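Local atomic coordinates of ribonucleoside-diphosphate reductase, alpha chain (Actinobacillus ureae ATCC 25976, PDB entry 6DQX), a protein that probably reduces ribonucleoside diphosphates to deoxyribonucleotides, as the catalytic alpha subunit of a class Id ribonucleotide reductase. Residues A122-M127 with K162-V167; S108-S113 with M118-E123. All coordinates share one frame; numbering follows the deposited sequence.

Contact 1: residues A122-M127 with K162-V167; sequences AEVGMM and KLFDTV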
ATOM      1  N   ALA A 122       0.961   5.076  -3.914  1.00 14.76           N
ATOM      2  CA  ALA A 122       2.022   4.869  -4.873  1.00 15.58           C
ATOM      3  C   ALA A 122       3.041   6.029  -4.824  1.00 15.78           C
ATOM      4  O   ALA A 122       4.226   5.779  -4.960  1.00 16.38           O
ATOM      5  CB  ALA A 122       1.446   4.695  -6.278  1.00 15.64           C
ATOM      6  N   GLU A 123       2.591   7.264  -4.609  1.00 17.03           N
ATOM      7  CA  GLU A 123       3.530   8.421  -4.439  1.00 16.85           C
ATOM      8  C   GLU A 123       4.464   8.178  -3.291  1.00 17.22           C
ATOM      9  O   GLU A 123       5.693   8.235  -3.463  1.00 17.56           O
ATOM     10  CB  GLU A 123       2.786   9.726  -4.186  1.00 18.63           C
ATOM     11  CG  GLU A 123       2.079  10.353  -5.370  1.00 19.53           C
ATOM     12  CD  GLU A 123       1.258  11.566  -4.949  1.00 20.32           C
ATOM     13  OE1 GLU A 123       0.696  11.564  -3.836  1.00 19.03           O
ATOM     14  OE2 GLU A 123       1.149  12.532  -5.724  1.00 20.66           O
ATOM     15  N   VAL A 124       3.879   7.862  -2.131  1.00 16.24           N
ATOM     16  CA  VAL A 124       4.642   7.588  -0.925  1.00 17.65           C
ATOM     17  C   VAL A 124       5.611   6.407  -1.090  1.00 18.08           C
ATOM     18  O   VAL A 124       6.770   6.455  -0.646  1.00 17.66           O
ATOM     19  CB  VAL A 124       3.720   7.418   0.304  1.00 17.61           C
ATOM     20  CG1 VAL A 124       4.521   7.014   1.540  1.00 17.82           C
ATOM     21  CG2 VAL A 124       2.941   8.695   0.586  1.00 17.95           C
ATOM     22  N   GLY A 125       5.164   5.339  -1.752  1.00 17.67           N
ATOM     23  CA  GLY A 125       6.053   4.256  -2.058  1.00 16.74           C
ATOM     24  C   GLY A 125       7.255   4.653  -2.878  1.00 16.13           C
ATOM     25  O   GLY A 125       8.383   4.323  -2.520  1.00 16.32           O
ATOM     26  N   MET A 126       7.017   5.368  -3.979  1.00 16.87           N
ATOM     27  CA  MET A 126       8.094   5.769  -4.861  1.00 17.42           C
ATOM     28  C   MET A 126       9.053   6.724  -4.146  1.00 18.88           C
ATOM     29  O   MET A 126      10.277   6.601  -4.301  1.00 18.48           O
ATOM     30  CB  MET A 126       7.572   6.451  -6.131  1.00 19.24           C
ATOM     31  CG  MET A 126       6.793   5.544  -7.076  1.00 21.30           C
ATOM     32  SD  MET A 126       7.747   4.101  -7.546  1.00 24.41           S
ATOM     33  CE  MET A 126       9.122   4.805  -8.419  1.00 23.95           C
ATOM     34  N   MET A 127       8.501   7.655  -3.378  1.00 18.54           N
ATOM     35  CA  MET A 127       9.339   8.607  -2.610  1.00 19.99           C
ATOM     36  C   MET A 127      10.066   7.994  -1.419  1.00 21.72           C
ATOM     37  O   MET A 127      11.173   8.428  -1.091  1.00 22.48           O
ATOM     38  CB  MET A 127       8.513   9.804  -2.155  1.00 20.58           C
ATOM     39  CG  MET A 127       8.083  10.705  -3.293  1.00 21.32           C
ATOM     40  SD  MET A 127       9.465  11.273  -4.297  1.00 23.34           S
ATOM     41  CE  MET A 127      10.510  12.050  -3.070  1.00 23.20           C
ATOM     42  N   LYS A 162      -2.996   3.128   8.310  1.00 20.18           N
ATOM     43  CA  LYS A 162      -2.293   1.844   8.404  1.00 20.99           C
ATOM     44  C   LYS A 162      -1.577   1.491   7.119  1.00 19.26           C
ATOM     45  O   LYS A 162      -0.499   0.922   7.134  1.00 18.71           O
ATOM     46  CB  LYS A 162      -3.251   0.700   8.829  1.00 22.46           C
ATOM     47  CG  LYS A 162      -3.860   0.930  10.193  1.00 25.98           C
ATOM     48  CD  LYS A 162      -4.474  -0.324  10.807  1.00 28.03           C
ATOM     49  CE  LYS A 162      -5.750  -0.715  10.120  1.00 28.08           C
ATOM     50  NZ  LYS A 162      -6.413  -1.866  10.797  1.00 27.72           N
ATOM     51  N   LEU A 163      -2.140   1.888   5.988  1.00 19.65           N
ATOM     52  CA  LEU A 163      -1.524   1.644   4.709  1.00 19.94           C
ATOM     53  C   LEU A 163      -0.197   2.387   4.557  1.00 18.85           C
ATOM     54  O   LEU A 163       0.798   1.854   4.084  1.00 18.10           O
ATOM     55  CB  LEU A 163      -2.508   2.082   3.633  1.00 23.73           C
ATOM     56  CG  LEU A 163      -2.314   1.761   2.177  1.00 26.38           C
ATOM     57  CD1 LEU A 163      -1.809   0.343   1.953  1.00 27.86           C
ATOM     58  CD2 LEU A 163      -3.657   2.004   1.492  1.00 27.69           C
ATOM     59  N   PHE A 164      -0.171   3.636   5.006  1.00 18.12           N
ATOM     60  CA  PHE A 164       1.040   4.446   4.850  1.00 17.63           C
ATOM     61  C   PHE A 164       2.127   4.024   5.823  1.00 17.58           C
ATOM     62  O   PHE A 164       3.301   3.992   5.469  1.00 17.96           O
ATOM     63  CB  PHE A 164       0.664   5.919   4.960  1.00 17.09           C
ATOM     64  CG  PHE A 164      -0.219   6.360   3.837  1.00 16.54           C
ATOM     65  CD1 PHE A 164       0.347   6.727   2.621  1.00 16.89           C
ATOM     66  CD2 PHE A 164      -1.602   6.312   3.946  1.00 16.55           C
ATOM     67  CE1 PHE A 164      -0.458   7.084   1.548  1.00 17.41           C
ATOM     68  CE2 PHE A 164      -2.417   6.664   2.876  1.00 16.67           C
ATOM     69  CZ  PHE A 164      -1.839   7.056   1.671  1.00 16.85           C
ATOM     70  N   ASP A 165       1.720   3.678   7.037  1.00 18.51           N
ATOM     71  CA  ASP A 165       2.627   3.123   8.033  1.00 19.37           C
ATOM     72  C   ASP A 165       3.307   1.843   7.516  1.00 20.00           C
ATOM     73  O   ASP A 165       4.511   1.658   7.677  1.00 17.55           O
ATOM     74  CB  ASP A 165       1.852   2.875   9.327  1.00 20.81           C
ATOM     75  CG  ASP A 165       2.751   2.498  10.487  1.00 23.44           C
ATOM     76  OD1 ASP A 165       3.316   3.388  11.177  1.00 25.67           O
ATOM     77  OD2 ASP A 165       2.877   1.295  10.714  1.00 24.91           O
ATOM     78  N   THR A 166       2.544   0.974   6.845  1.00 19.65           N
ATOM     79  CA  THR A 166       3.141  -0.213   6.225  1.00 19.37           C
ATOM     80  C   THR A 166       4.047   0.105   5.057  1.00 17.96           C
ATOM     81  O   THR A 166       5.116  -0.501   4.931  1.00 18.86           O
ATOM     82  CB  THR A 166       2.046  -1.220   5.773  1.00 20.13           C
ATOM     83  OG1 THR A 166       1.327  -1.648   6.926  1.00 22.16           O
ATOM     84  CG2 THR A 166       2.649  -2.425   5.131  1.00 20.65           C
ATOM     85  N   VAL A 167       3.652   1.050   4.210  1.00 17.97           N
ATOM     86  CA  VAL A 167       4.490   1.403   3.067  1.00 20.01           C
ATOM     87  C   VAL A 167       5.898   1.775   3.543  1.00 19.33           C
ATOM     88  O   VAL A 167       6.888   1.281   2.991  1.00 18.28           O
ATOM     89  CB  VAL A 167       3.901   2.546   2.217  1.00 20.47           C
ATOM     90  CG1 VAL A 167       4.945   3.090   1.248  1.00 21.63           C
ATOM     91  CG2 VAL A 167       2.682   2.095   1.449  1.00 21.29           C
TER
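One residue before Val124, which packs against Phe164 and Val167, the carboxylate of Glu123 is held by three groups. Its OE1 receives a hydrogen bond from Ser108 and forms a salt bridge with Arg335, while OE2 is hydrogen-bonded to Ser287. Glu123 is thereby committed to another surface of its helix, and what meets 162-167 is apolar. The two branches of Val124 divide the work. CG1, anti to the backbone N (chi1 175°), meets Val167 CG1 at 4.0 Å. CG2, the other branch, comes up to the edge of the Phe164 ring, near its plane, with Val124 CG2 to Phe164 CD1 at 3.8 Å. Phe181 lies nearly parallel to that ring and Phe138 nearly perpendicular to it, so it is hemmed in by aromatic neighbours as well as by the valine. The helices 114-130 and 156-170 are consecutive helices on the outside of the ribonucleotide reductase barrel, following the neighbouring parallel strands 105-109 and 134-137. Their segments run nearly side by side, at 17°, with axes 9.9 Å apart. At Gly125 no side chain intervenes, and Val167 CG1 rests directly on the backbone, 3.7 Å from Gly125 CA. The helix pair also borders the second subunit: Thr166 OG1 is hydrogen-bonded to Thr166 OG1 of that subunit, and Val167 packs on its Leu163.

Contact 2: residues S108-S113 with M118-E123; sequences SYIGDS and MVTTAE. With EDO (1,2-ethanediol), chain H.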
ATOM      1  N   SER A 108       1.182  15.311  -0.066  1.00 15.02           N
ATOM      2  CA  SER A 108       0.020  14.903  -0.859  1.00 15.51           C
ATOM      3  C   SER A 108      -1.298  15.216  -0.162  1.00 15.36           C
ATOM      4  O   SER A 108      -1.408  15.184   1.084  1.00 15.99           O
ATOM      5  CB  SER A 108       0.058  13.409  -1.186  1.00 17.01           C
ATOM      6  OG  SER A 108       1.335  13.032  -1.653  1.00 21.20           O
ATOM      7  N   TYR A 109      -2.295  15.502  -0.980  1.00 14.39           N
ATOM      8  CA  TYR A 109      -3.669  15.644  -0.543  1.00 14.06           C
ATOM      9  C   TYR A 109      -4.366  14.316  -0.852  1.00 14.70           C
ATOM     10  O   TYR A 109      -4.313  13.846  -1.985  1.00 14.76           O
ATOM     11  CB  TYR A 109      -4.343  16.780  -1.296  1.00 14.68           C
ATOM     12  CG  TYR A 109      -5.815  16.868  -1.067  1.00 14.88           C
ATOM     13  CD1 TYR A 109      -6.331  17.555   0.020  1.00 15.17           C
ATOM     14  CD2 TYR A 109      -6.710  16.221  -1.950  1.00 15.57           C
ATOM     15  CE1 TYR A 109      -7.704  17.612   0.228  1.00 16.66           C
ATOM     16  CE2 TYR A 109      -8.063  16.253  -1.727  1.00 15.66           C
ATOM     17  CZ  TYR A 109      -8.553  16.952  -0.653  1.00 17.12           C
ATOM     18  OH  TYR A 109      -9.921  16.997  -0.465  1.00 19.78           O
ATOM     19  N   ILE A 110      -4.995  13.724   0.155  1.00 14.29           N
ATOM     20  CA  ILE A 110      -5.727  12.444  -0.041  1.00 15.27           C
ATOM     21  C   ILE A 110      -7.215  12.700  -0.265  1.00 16.36           C
ATOM     22  O   ILE A 110      -7.942  13.023   0.665  1.00 17.10           O
ATOM     23  CB  ILE A 110      -5.529  11.486   1.149  1.00 14.77           C
ATOM     24  CG1 ILE A 110      -4.032  11.290   1.418  1.00 14.71           C
ATOM     25  CG2 ILE A 110      -6.205  10.123   0.828  1.00 15.12           C
ATOM     26  CD1 ILE A 110      -3.670  10.416   2.597  1.00 15.01           C
ATOM     27  N   GLY A 111      -7.683  12.586  -1.513  1.00 18.17           N
ATOM     28  CA  GLY A 111      -9.110  12.725  -1.783  1.00 18.79           C
ATOM     29  C   GLY A 111      -9.906  11.569  -1.197  1.00 19.73           C
ATOM     30  O   GLY A 111      -9.374  10.484  -0.978  1.00 17.93           O
ATOM     31  N   ASP A 112     -11.191  11.808  -0.960  1.00 21.25           N
ATOM     32  CA  ASP A 112     -12.064  10.856  -0.269  1.00 21.48           C
ATOM     33  C   ASP A 112     -12.537   9.727  -1.210  1.00 22.07           C
ATOM     34  O   ASP A 112     -13.742   9.578  -1.471  1.00 20.66           O
ATOM     35  CB  ASP A 112     -13.266  11.622   0.298  1.00 22.84           C
ATOM     36  CG  ASP A 112     -14.123  10.795   1.238  1.00 24.82           C
ATOM     37  OD1 ASP A 112     -13.611   9.943   2.010  1.00 25.69           O
ATOM     38  OD2 ASP A 112     -15.342  11.041   1.227  1.00 28.29           O
ATOM     39  N   SER A 113     -11.604   8.936  -1.721  1.00 20.93           N
ATOM     40  CA  SER A 113     -11.934   7.821  -2.634  1.00 19.71           C
ATOM     41  C   SER A 113     -10.804   6.822  -2.614  1.00 19.45           C
ATOM     42  O   SER A 113      -9.641   7.195  -2.435  1.00 18.00           O
ATOM     43  CB  SER A 113     -12.179   8.313  -4.085  1.00 20.99           C
ATOM     44  OG  SER A 113     -10.971   8.634  -4.786  1.00 20.36           O
ATOM     45  N   MET A 118      -5.140   5.280  -3.408  1.00 15.14           N
ATOM     46  CA  MET A 118      -4.081   4.526  -4.084  1.00 16.79           C
ATOM     47  C   MET A 118      -3.061   5.399  -4.820  1.00 16.07           C
ATOM     48  O   MET A 118      -1.864   5.062  -4.861  1.00 16.25           O
ATOM     49  CB  MET A 118      -4.649   3.477  -5.052  1.00 18.14           C
ATOM     50  CG  MET A 118      -5.448   2.366  -4.393  1.00 20.52           C
ATOM     51  SD  MET A 118      -4.742   1.633  -2.905  1.00 24.16           S
ATOM     52  CE  MET A 118      -5.768   2.331  -1.698  1.00 25.88           C
ATOM     53  N   VAL A 119      -3.510   6.510  -5.386  1.00 17.01           N
ATOM     54  CA  VAL A 119      -2.590   7.476  -6.006  1.00 17.65           C
ATOM     55  C   VAL A 119      -1.540   7.939  -4.976  1.00 16.97           C
ATOM     56  O   VAL A 119      -0.340   7.883  -5.234  1.00 16.05           O
ATOM     57  CB  VAL A 119      -3.326   8.696  -6.591  1.00 19.00           C
ATOM     58  CG1 VAL A 119      -2.354   9.824  -6.924  1.00 19.68           C
ATOM     59  CG2 VAL A 119      -4.135   8.307  -7.836  1.00 19.29           C
ATOM     60  N   THR A 120      -2.018   8.313  -3.801  1.00 17.03           N
ATOM     61  CA  THR A 120      -1.144   8.762  -2.713  1.00 17.45           C
ATOM     62  C   THR A 120      -0.250   7.634  -2.193  1.00 16.50           C
ATOM     63  O   THR A 120       0.925   7.847  -1.951  1.00 15.69           O
ATOM     64  CB  THR A 120      -1.952   9.398  -1.568  1.00 17.83           C
ATOM     65  OG1 THR A 120      -2.852  10.353  -2.113  1.00 18.10           O
ATOM     66  CG2 THR A 120      -1.013  10.076  -0.535  1.00 18.10           C
ATOM     67  N   THR A 121      -0.794   6.414  -2.093  1.00 15.73           N
ATOM     68  CA  THR A 121      -0.016   5.254  -1.686  1.00 15.78           C
ATOM     69  C   THR A 121       1.193   5.019  -2.603  1.00 15.49           C
ATOM     70  O   THR A 121       2.316   4.808  -2.129  1.00 16.50           O
ATOM     71  CB  THR A 121      -0.926   3.978  -1.608  1.00 15.36           C
ATOM     72  OG1 THR A 121      -1.971   4.217  -0.666  1.00 16.15           O
ATOM     73  CG2 THR A 121      -0.180   2.785  -1.146  1.00 15.93           C
ATOM     74  N   ALA A 122       0.961   5.076  -3.914  1.00 14.76           N
ATOM     75  CA  ALA A 122       2.022   4.869  -4.873  1.00 15.58           C
ATOM     76  C   ALA A 122       3.041   6.029  -4.824  1.00 15.78           C
ATOM     77  O   ALA A 122       4.226   5.779  -4.960  1.00 16.38           O
ATOM     78  CB  ALA A 122       1.446   4.695  -6.278  1.00 15.64           C
ATOM     79  N   GLU A 123       2.591   7.264  -4.609  1.00 17.03           N
ATOM     80  CA  GLU A 123       3.530   8.421  -4.439  1.00 16.85           C
ATOM     81  C   GLU A 123       4.464   8.178  -3.291  1.00 17.22           C
ATOM     82  O   GLU A 123       5.693   8.235  -3.463  1.00 17.56           O
ATOM     83  CB  GLU A 123       2.786   9.726  -4.186  1.00 18.63           C
ATOM     84  CG  GLU A 123       2.079  10.353  -5.370  1.00 19.53           C
ATOM     85  CD  GLU A 123       1.258  11.566  -4.949  1.00 20.32           C
ATOM     86  OE1 GLU A 123       0.696  11.564  -3.836  1.00 19.03           O
ATOM     87  OE2 GLU A 123       1.149  12.532  -5.724  1.00 20.66           O
TER
HETATM   88  C1  EDO H 607     -13.584   5.190   0.923  1.00 44.48           C
HETATM   89  O1  EDO H 607     -14.800   5.743   0.417  1.00 46.99           O
HETATM   90  C2  EDO H 607     -12.699   6.341   1.374  1.00 44.24           C
HETATM   91  O2  EDO H 607     -13.350   7.073   2.422  1.00 43.57           O
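Strand 105-109 runs out into a loop that passes beside helix 114-130, bringing the CA of Ile110 to 6.5 Å from that of Thr120. Strand, helix and the parallel strand 134-137 make up a beta-alpha-beta unit of the barrel, and this contact packs the end of its first strand and the start of the following loop against its helix. Thr120 stands at the centre. With OG1 beside the backbone N (chi1 -49°), the methyl CG2 is anti to that N and presses on both neighbours of Tyr109: Thr120 CG2 is 3.6 Å from Ser108 CB and 3.8 Å from Ile110 CG1, with the Ile110 side chain crossing at about a right angle. The hydroxyl branch of Thr120 is bonded instead to Glu116 O and to Arg335. One helical turn further on, Ser108 OG donates to Glu123 OE1 over 2.7 Å, reaching the oxygen from above the carboxylate plane, 49° out of it. The CB of Tyr109 points away from the helix, and its OH is bonded to Asp140. Beyond Ile110 the loop tightens into an inverse gamma turn centred on Asp112, which delivers Ser113 to the N-cap of the helix. Asp112 OD1 accepts a 2.9 Å hydrogen bond from O2 of a 1,2-ethanediol molecule, probably from the crystallisation liquor.

Both contacts are buried and draw on helix 114-130, sharing Ala122 and Glu123, with centres about 10 Å apart. Contact 2 looks inward, from helix to barrel strand, and mixes methyl packing with a hydroxyl-to-carboxylate hydrogen bond; contact 1 looks along the outside of the barrel, from helix to helix, and is wholly apolar. They also touch each other: Phe164 CE1 lies 3.7 Å from Thr120 CG2, so the methyl group that packs on the strand also meets the ring of the neighbouring helix. Leu163 packs on Met118 and Thr121 nearby. Both contacts border the second subunit, where Thr121 meets Thr121 of the other chain.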